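Local atomic coordinates of putative metal-dependent isothiocyanate hydrolase SaxA (Pectobacterium carotovorum, PDB entry 6BRM), a protein that probably hydrolyses isothiocyanates, as a zinc-binding enzyme of the metallo-beta-lactamase superfamily found in gut-associated and plant-pathogenic bacteria. Residues Leu13-Lys18 / Asp117-Tyr122; Asp61-Thr66 / Met85-Gln90. All blocks are in the same frame, centred on the assembly; numbering follows the deposited sequence.

Interaction 1. Residues Leu13-Lys18 / Asp117-Tyr122; sequences LQYAGK and DGLTIY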
ATOM      1  N   LEU B  13      22.777  -9.442 -10.649  1.00 54.73           N
ATOM      2  CA  LEU B  13      23.236  -8.357  -9.785  1.00 53.30           C
ATOM      3  C   LEU B  13      24.369  -8.858  -8.904  1.00 53.71           C
ATOM      4  O   LEU B  13      24.133  -9.640  -7.978  1.00 54.05           O
ATOM      5  CB  LEU B  13      22.067  -7.872  -8.918  1.00 52.42           C
ATOM      6  CG  LEU B  13      22.331  -6.891  -7.771  1.00 52.81           C
ATOM      7  CD1 LEU B  13      23.164  -5.698  -8.223  1.00 51.55           C
ATOM      8  CD2 LEU B  13      21.010  -6.428  -7.171  1.00 52.85           C
ATOM      9  N   GLN B  14      25.596  -8.427  -9.205  1.00 54.47           N
ATOM     10  CA  GLN B  14      26.750  -8.718  -8.354  1.00 55.05           C
ATOM     11  C   GLN B  14      26.855  -7.633  -7.278  1.00 55.44           C
ATOM     12  O   GLN B  14      27.235  -6.498  -7.570  1.00 56.70           O
ATOM     13  CB  GLN B  14      28.037  -8.824  -9.177  1.00 56.07           C
ATOM     14  CG  GLN B  14      29.229  -9.337  -8.368  1.00 58.02           C
ATOM     15  CD  GLN B  14      30.238 -10.146  -9.174  1.00 58.65           C
ATOM     16  OE1 GLN B  14      29.889 -10.846 -10.128  1.00 58.60           O
ATOM     17  NE2 GLN B  14      31.500 -10.072  -8.768  1.00 58.76           N
ATOM     18  N   TYR B  15      26.499  -7.992  -6.042  1.00 55.60           N
ATOM     19  CA  TYR B  15      26.371  -7.039  -4.932  1.00 54.22           C
ATOM     20  C   TYR B  15      27.037  -7.595  -3.669  1.00 54.26           C
ATOM     21  O   TYR B  15      26.656  -8.665  -3.180  1.00 52.89           O
ATOM     22  CB  TYR B  15      24.884  -6.760  -4.669  1.00 54.78           C
ATOM     23  CG  TYR B  15      24.604  -5.548  -3.796  1.00 54.02           C
ATOM     24  CD1 TYR B  15      24.764  -5.605  -2.411  1.00 53.48           C
ATOM     25  CD2 TYR B  15      24.155  -4.351  -4.352  1.00 53.27           C
ATOM     26  CE1 TYR B  15      24.502  -4.503  -1.611  1.00 52.02           C
ATOM     27  CE2 TYR B  15      23.892  -3.243  -3.556  1.00 52.81           C
ATOM     28  CZ  TYR B  15      24.066  -3.328  -2.185  1.00 51.89           C
ATOM     29  OH  TYR B  15      23.813  -2.242  -1.384  1.00 50.58           O
ATOM     30  N   ALA B  16      28.030  -6.862  -3.157  1.00 53.96           N
ATOM     31  CA  ALA B  16      28.742  -7.202  -1.915  1.00 52.46           C
ATOM     32  C   ALA B  16      29.421  -8.577  -1.958  1.00 51.77           C
ATOM     33  O   ALA B  16      29.360  -9.354  -0.998  1.00 52.84           O
ATOM     34  CB  ALA B  16      27.804  -7.087  -0.715  1.00 53.48           C
ATOM     35  N   GLY B  17      30.077  -8.858  -3.082  1.00 51.00           N
ATOM     36  CA  GLY B  17      30.760 -10.129  -3.301  1.00 49.89           C
ATOM     37  C   GLY B  17      29.855 -11.331  -3.505  1.00 49.24           C
ATOM     38  O   GLY B  17      30.312 -12.460  -3.360  1.00 48.37           O
ATOM     39  N   LYS B  18      28.586 -11.092  -3.851  1.00 51.90           N
ATOM     40  CA  LYS B  18      27.590 -12.153  -4.074  1.00 52.98           C
ATOM     41  C   LYS B  18      26.831 -11.859  -5.360  1.00 52.88           C
ATOM     42  O   LYS B  18      26.585 -10.694  -5.669  1.00 53.06           O
ATOM     43  CB  LYS B  18      26.587 -12.225  -2.916  1.00 53.99           C
ATOM     44  CG  LYS B  18      27.199 -12.429  -1.538  1.00 55.37           C
ATOM     45  CD  LYS B  18      27.890 -13.782  -1.401  1.00 56.57           C
ATOM     46  CE  LYS B  18      28.431 -14.012   0.006  1.00 57.72           C
ATOM     47  NZ  LYS B  18      29.240 -12.872   0.529  1.00 58.99           N
ATOM     48  N   ASP B 117      27.118 -11.009   7.358  1.00 50.54           N
ATOM     49  CA  ASP B 117      28.046 -10.355   6.420  1.00 49.69           C
ATOM     50  C   ASP B 117      27.960  -8.819   6.388  1.00 47.05           C
ATOM     51  O   ASP B 117      28.961  -8.149   6.128  1.00 46.56           O
ATOM     52  CB  ASP B 117      27.779 -10.909   5.007  1.00 52.41           C
ATOM     53  CG  ASP B 117      28.561 -10.188   3.926  1.00 52.79           C
ATOM     54  OD1 ASP B 117      29.806 -10.145   4.038  1.00 52.78           O
ATOM     55  OD2 ASP B 117      27.927  -9.662   2.978  1.00 51.83           O
ATOM     56  N   GLY B 118      26.767  -8.275   6.632  1.00 46.39           N
ATOM     57  CA  GLY B 118      26.506  -6.833   6.542  1.00 44.39           C
ATOM     58  C   GLY B 118      25.479  -6.494   5.473  1.00 43.47           C
ATOM     59  O   GLY B 118      25.009  -5.359   5.406  1.00 44.49           O
ATOM     60  N   LEU B 119      25.142  -7.468   4.626  1.00 42.54           N
ATOM     61  CA  LEU B 119      24.126  -7.289   3.592  1.00 41.07           C
ATOM     62  C   LEU B 119      22.739  -7.327   4.214  1.00 40.57           C
ATOM     63  O   LEU B 119      22.420  -8.242   4.975  1.00 41.84           O
ATOM     64  CB  LEU B 119      24.241  -8.394   2.532  1.00 39.71           C
ATOM     65  CG  LEU B 119      23.348  -8.281   1.295  1.00 39.12           C
ATOM     66  CD1 LEU B 119      23.755  -7.086   0.449  1.00 38.98           C
ATOM     67  CD2 LEU B 119      23.415  -9.557   0.475  1.00 40.07           C
ATOM     68  N   THR B 120      21.924  -6.336   3.869  1.00 40.21           N
ATOM     69  CA  THR B 120      20.532  -6.265   4.290  1.00 41.35           C
ATOM     70  C   THR B 120      19.665  -6.231   3.037  1.00 42.33           C
ATOM     71  O   THR B 120      19.968  -5.484   2.102  1.00 43.44           O
ATOM     72  CB  THR B 120      20.269  -4.995   5.125  1.00 41.87           C
ATOM     73  OG1 THR B 120      21.253  -4.891   6.162  1.00 43.08           O
ATOM     74  CG2 THR B 120      18.887  -5.029   5.753  1.00 41.94           C
ATOM     75  N   ILE B 121      18.599  -7.036   3.022  1.00 41.44           N
ATOM     76  CA  ILE B 121      17.635  -7.063   1.919  1.00 40.85           C
ATOM     77  C   ILE B 121      16.245  -6.772   2.475  1.00 41.35           C
ATOM     78  O   ILE B 121      15.712  -7.565   3.249  1.00 42.27           O
ATOM     79  CB  ILE B 121      17.639  -8.429   1.191  1.00 39.94           C
ATOM     80  CG1 ILE B 121      18.968  -8.628   0.453  1.00 39.07           C
ATOM     81  CG2 ILE B 121      16.477  -8.529   0.202  1.00 40.21           C
ATOM     82  CD1 ILE B 121      19.186 -10.037  -0.059  1.00 39.21           C
ATOM     83  N   TYR B 122      15.667  -5.643   2.076  1.00 42.99           N
ATOM     84  CA  TYR B 122      14.318  -5.263   2.497  1.00 45.23           C
ATOM     85  C   TYR B 122      13.306  -5.595   1.401  1.00 45.94           C
ATOM     86  O   TYR B 122      13.515  -5.238   0.238  1.00 46.55           O
ATOM     87  CB  TYR B 122      14.241  -3.766   2.797  1.00 45.71           C
ATOM     88  CG  TYR B 122      15.181  -3.262   3.870  1.00 46.46           C
ATOM     89  CD1 TYR B 122      14.804  -3.269   5.215  1.00 47.26           C
ATOM     90  CD2 TYR B 122      16.434  -2.739   3.541  1.00 47.18           C
ATOM     91  CE1 TYR B 122      15.656  -2.791   6.205  1.00 48.41           C
ATOM     92  CE2 TYR B 122      17.291  -2.254   4.520  1.00 48.55           C
ATOM     93  CZ  TYR B 122      16.900  -2.284   5.851  1.00 49.10           C
ATOM     94  OH  TYR B 122      17.749  -1.807   6.822  1.00 48.71           O
TER

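Interaction 2. Residues Asp61-Thr66 / Met85-Gln90; sequences DAVILT and MLIYTQ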
ATOM      1  N   ASP B  61      24.653 -17.291  -6.646  1.00 54.45           N
ATOM      2  CA  ASP B  61      24.511 -17.763  -5.257  1.00 53.42           C
ATOM      3  C   ASP B  61      23.065 -18.082  -4.887  1.00 51.72           C
ATOM      4  O   ASP B  61      22.808 -19.045  -4.161  1.00 50.70           O
ATOM      5  CB  ASP B  61      25.072 -16.734  -4.271  1.00 53.33           C
ATOM      6  CG  ASP B  61      26.578 -16.630  -4.335  1.00 52.27           C
ATOM      7  OD1 ASP B  61      27.246 -17.654  -4.088  1.00 51.44           O
ATOM      8  OD2 ASP B  61      27.094 -15.530  -4.626  1.00 52.09           O
ATOM      9  N   ALA B  62      22.133 -17.257  -5.357  1.00 50.99           N
ATOM     10  CA  ALA B  62      20.704 -17.503  -5.147  1.00 51.00           C
ATOM     11  C   ALA B  62      19.832 -16.786  -6.178  1.00 49.71           C
ATOM     12  O   ALA B  62      20.242 -15.791  -6.769  1.00 48.85           O
ATOM     13  CB  ALA B  62      20.302 -17.083  -3.741  1.00 51.42           C
ATOM     14  N   VAL B  63      18.626 -17.315  -6.373  1.00 49.59           N
ATOM     15  CA  VAL B  63      17.618 -16.732  -7.258  1.00 50.10           C
ATOM     16  C   VAL B  63      16.609 -15.973  -6.392  1.00 49.42           C
ATOM     17  O   VAL B  63      16.311 -16.396  -5.275  1.00 48.84           O
ATOM     18  CB  VAL B  63      16.908 -17.838  -8.080  1.00 51.13           C
ATOM     19  CG1 VAL B  63      15.784 -17.273  -8.936  1.00 51.29           C
ATOM     20  CG2 VAL B  63      17.909 -18.576  -8.965  1.00 51.84           C
ATOM     21  N   ILE B  64      16.092 -14.857  -6.905  1.00 49.63           N
ATOM     22  CA  ILE B  64      15.088 -14.061  -6.191  1.00 49.80           C
ATOM     23  C   ILE B  64      13.859 -13.870  -7.086  1.00 50.82           C
ATOM     24  O   ILE B  64      13.975 -13.332  -8.185  1.00 53.94           O
ATOM     25  CB  ILE B  64      15.645 -12.691  -5.731  1.00 49.90           C
ATOM     26  CG1 ILE B  64      17.015 -12.860  -5.048  1.00 50.38           C
ATOM     27  CG2 ILE B  64      14.667 -12.015  -4.772  1.00 49.87           C
ATOM     28  CD1 ILE B  64      17.694 -11.564  -4.657  1.00 50.25           C
ATOM     29  N   LEU B  65      12.697 -14.323  -6.606  1.00 49.57           N
ATOM     30  CA  LEU B  65      11.416 -14.176  -7.307  1.00 48.80           C
ATOM     31  C   LEU B  65      10.554 -13.128  -6.606  1.00 49.46           C
ATOM     32  O   LEU B  65      10.143 -13.330  -5.458  1.00 47.65           O
ATOM     33  CB  LEU B  65      10.655 -15.510  -7.337  1.00 48.64           C
ATOM     34  CG  LEU B  65      10.898 -16.504  -8.481  1.00 48.89           C
ATOM     35  CD1 LEU B  65      12.321 -16.456  -9.016  1.00 49.38           C
ATOM     36  CD2 LEU B  65      10.551 -17.915  -8.021  1.00 48.14           C
ATOM     37  N   THR B  66      10.276 -12.026  -7.309  1.00 49.41           N
ATOM     38  CA  THR B  66       9.372 -10.985  -6.814  1.00 49.35           C
ATOM     39  C   THR B  66       7.927 -11.485  -6.808  1.00 49.75           C
ATOM     40  O   THR B  66       7.157 -11.153  -5.907  1.00 50.25           O
ATOM     41  CB  THR B  66       9.453  -9.697  -7.657  1.00 49.97           C
ATOM     42  OG1 THR B  66       9.094  -9.974  -9.019  1.00 51.82           O
ATOM     43  CG2 THR B  66      10.857  -9.103  -7.603  1.00 49.68           C
ATOM     44  N   MET B  85      19.188 -25.220  -6.194  1.00 56.19           N
ATOM     45  CA  MET B  85      19.489 -23.787  -6.098  1.00 56.46           C
ATOM     46  C   MET B  85      18.691 -23.144  -4.964  1.00 56.23           C
ATOM     47  O   MET B  85      17.531 -23.498  -4.731  1.00 57.65           O
ATOM     48  CB  MET B  85      19.151 -23.088  -7.425  1.00 57.76           C
ATOM     49  CG  MET B  85      19.387 -21.580  -7.475  1.00 58.84           C
ATOM     50  SD  MET B  85      21.121 -21.096  -7.405  1.00 61.80           S
ATOM     51  CE  MET B  85      21.676 -21.646  -9.020  1.00 62.42           C
ATOM     52  N   LEU B  86      19.320 -22.190  -4.280  1.00 54.00           N
ATOM     53  CA  LEU B  86      18.666 -21.410  -3.231  1.00 53.51           C
ATOM     54  C   LEU B  86      17.723 -20.366  -3.849  1.00 53.53           C
ATOM     55  O   LEU B  86      18.183 -19.414  -4.486  1.00 52.63           O
ATOM     56  CB  LEU B  86      19.715 -20.720  -2.347  1.00 53.55           C
ATOM     57  CG  LEU B  86      19.233 -19.812  -1.205  1.00 53.73           C
ATOM     58  CD1 LEU B  86      18.268 -20.527  -0.266  1.00 53.65           C
ATOM     59  CD2 LEU B  86      20.428 -19.279  -0.433  1.00 54.63           C
ATOM     60  N   ILE B  87      16.415 -20.544  -3.653  1.00 52.49           N
ATOM     61  CA  ILE B  87      15.409 -19.617  -4.175  1.00 50.86           C
ATOM     62  C   ILE B  87      14.842 -18.762  -3.043  1.00 50.06           C
ATOM     63  O   ILE B  87      14.384 -19.293  -2.031  1.00 49.76           O
ATOM     64  CB  ILE B  87      14.227 -20.350  -4.857  1.00 51.68           C
ATOM     65  CG1 ILE B  87      14.704 -21.506  -5.755  1.00 52.87           C
ATOM     66  CG2 ILE B  87      13.384 -19.365  -5.658  1.00 51.68           C
ATOM     67  CD1 ILE B  87      15.631 -21.104  -6.884  1.00 53.12           C
ATOM     68  N   TYR B  88      14.865 -17.444  -3.236  1.00 48.84           N
ATOM     69  CA  TYR B  88      14.264 -16.482  -2.314  1.00 48.40           C
ATOM     70  C   TYR B  88      12.905 -16.039  -2.866  1.00 49.94           C
ATOM     71  O   TYR B  88      12.845 -15.431  -3.938  1.00 50.89           O
ATOM     72  CB  TYR B  88      15.179 -15.259  -2.145  1.00 48.09           C
ATOM     73  CG  TYR B  88      16.318 -15.443  -1.151  1.00 48.04           C
ATOM     74  CD1 TYR B  88      16.061 -15.634   0.209  1.00 47.32           C
ATOM     75  CD2 TYR B  88      17.653 -15.403  -1.564  1.00 48.63           C
ATOM     76  CE1 TYR B  88      17.091 -15.794   1.123  1.00 47.60           C
ATOM     77  CE2 TYR B  88      18.693 -15.561  -0.653  1.00 48.26           C
ATOM     78  CZ  TYR B  88      18.406 -15.755   0.689  1.00 47.89           C
ATOM     79  OH  TYR B  88      19.424 -15.915   1.597  1.00 46.20           O
ATOM     80  N   THR B  89      11.825 -16.337  -2.137  1.00 49.06           N
ATOM     81  CA  THR B  89      10.467 -15.960  -2.551  1.00 47.87           C
ATOM     82  C   THR B  89       9.875 -14.833  -1.707  1.00 48.81           C
ATOM     83  O   THR B  89      10.359 -14.520  -0.621  1.00 49.86           O
ATOM     84  CB  THR B  89       9.499 -17.156  -2.508  1.00 47.84           C
ATOM     85  OG1 THR B  89       9.342 -17.609  -1.157  1.00 48.84           O
ATOM     86  CG2 THR B  89      10.012 -18.294  -3.380  1.00 48.57           C
ATOM     87  N   GLN B  90       8.807 -14.252  -2.240  1.00 49.20           N
ATOM     88  CA  GLN B  90       8.096 -13.111  -1.656  1.00 48.20           C
ATOM     89  C   GLN B  90       7.284 -13.481  -0.410  1.00 49.50           C
ATOM     90  O   GLN B  90       7.286 -12.735   0.572  1.00 48.45           O
ATOM     91  CB  GLN B  90       7.168 -12.526  -2.730  1.00 48.06           C
ATOM     92  CG  GLN B  90       6.156 -11.480  -2.282  1.00 48.29           C
ATOM     93  CD  GLN B  90       5.216 -11.067  -3.404  1.00 48.03           C
ATOM     94  OE1 GLN B  90       4.808  -9.911  -3.483  1.00 48.51           O
ATOM     95  NE2 GLN B  90       4.868 -12.010  -4.276  1.00 46.22           N
TER

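Interaction 1. Residues Leu13-Lys18 / Asp117-Tyr122
Leu119 meets Tyr15 through a single methyl: CD1 lies 3.4 Å from ring atom CD1 of Tyr15 and equally near CE1, approaching the ring obliquely on that flank. The same methyl reaches CB of Ala16, at 4.2 Å, where the small side chain lets the leucine lie against the turn. Beyond this apolar patch, Lys18 NZ and Asp117 OD2 stand 4.2 Å apart, too far for a salt bridge, though opposite charges so placed probably attract weakly.

The tyrosine ring reaches across because its CG is anti to the backbone N (chi1 -165°), and its hydroxyl is anchored by a hydrogen bond with the carbonyl O of Lys157. Tyr15 N gives its hydrogen to Lys18 O and Lys18 N to Tyr15 O, closing a two-residue hairpin loop in which Ala16 and Gly17 both have positive phi; Glu156 takes the N-H of Ala16. Leu119 also packs on Phe20. The contact joins the beta-hairpin of strands 10-15 and 18-22 to the loop that leads into strand 120-124, bridging the two sheets of the metallo-beta-lactamase alpha-beta/beta-alpha sandwich at one end of the strands, away from the zinc site.

Interaction 2. Residues Asp61-Thr66 / Met85-Gln90
Ile87 carries CG1 anti to its carbonyl carbon (chi1 -43°), and a further bend at chi2 brings CD1 to 3.7 Å from CB of Val63, the two side chains lying side by side and pointing the same way. Met85 CG, anti to the backbone N (chi1 179°), comes 3.7 Å from Val63 CG2, and the two side chains cross at about a right angle. Leu65 CD2 adds an oblique contact with Ile87 CG2. Val63, Leu65 and Ile87, with the flexible Met85 at the end, suit this buried apolar face, where Pro24 packs on Val63 and Leu65.

Tyr88 points to the other face with Ile64. Its ring flank lies obliquely beside Ala62, with CE2 3.8 Å from the alanine CB; a methyl leaves room for the wide ring, while Leu86 touches the same CB. Ile64 crosses Tyr88 obliquely, CG1 against CB, and the isoleucine side chain also touches Phe20 and, on strand 148-152 of the other sheet, Leu149 and Phe151.

Three backbone hydrogen bonds fix the parallel register. Val63 N donates to Leu86 O at 2.9 Å, Tyr88 N to Val63 O at 2.7 Å and Leu65 N to Tyr88 O at 2.9 Å, the last two almost straight. CA-H...O contacts from Ile87 to Val63 O and from Ile64 to Tyr88 O supplement them.

Past the strands, the carboxamide of Gln90 lies beside Thr66 O at too poor an angle for a hydrogen bond; its NE2 is hydrogen-bonded to Asp94. Thr66 OG1 is hydrogen-bonded to Asp23 and its side chain lies about 7 Å from a zinc ion, just before the metal ligand His67. Strand 62-64, helix 75-80 and strand 87-89 form a beta-alpha-beta unit, whose first strand leads into the zinc-binding His67-His72 loop of the metallo-beta-lactamase fold.

Both interactions reach the sheet containing strands 10-15, 18-22, 62-64 and 87-89, and their centres lie 13 Å apart. Interaction 2 is a buried, in-sheet pairing held by main-chain bonds and apolar packing on both faces. Interaction 1 is smaller and partly exposed: it spans two sheets through side chains, with an apolar centre and a loosely placed charged pair on its more exposed side. They meet where Lys18 CA lies 3.5 Å from Asp61 OD2, next to the hydrogen bond from Lys19 N to that oxygen. Phe20 also joins them, touching Leu119 of interaction 1 and Ile64 of interaction 2. The 61-66 segment leads into the zinc site, whereas interaction 1 sits away from it.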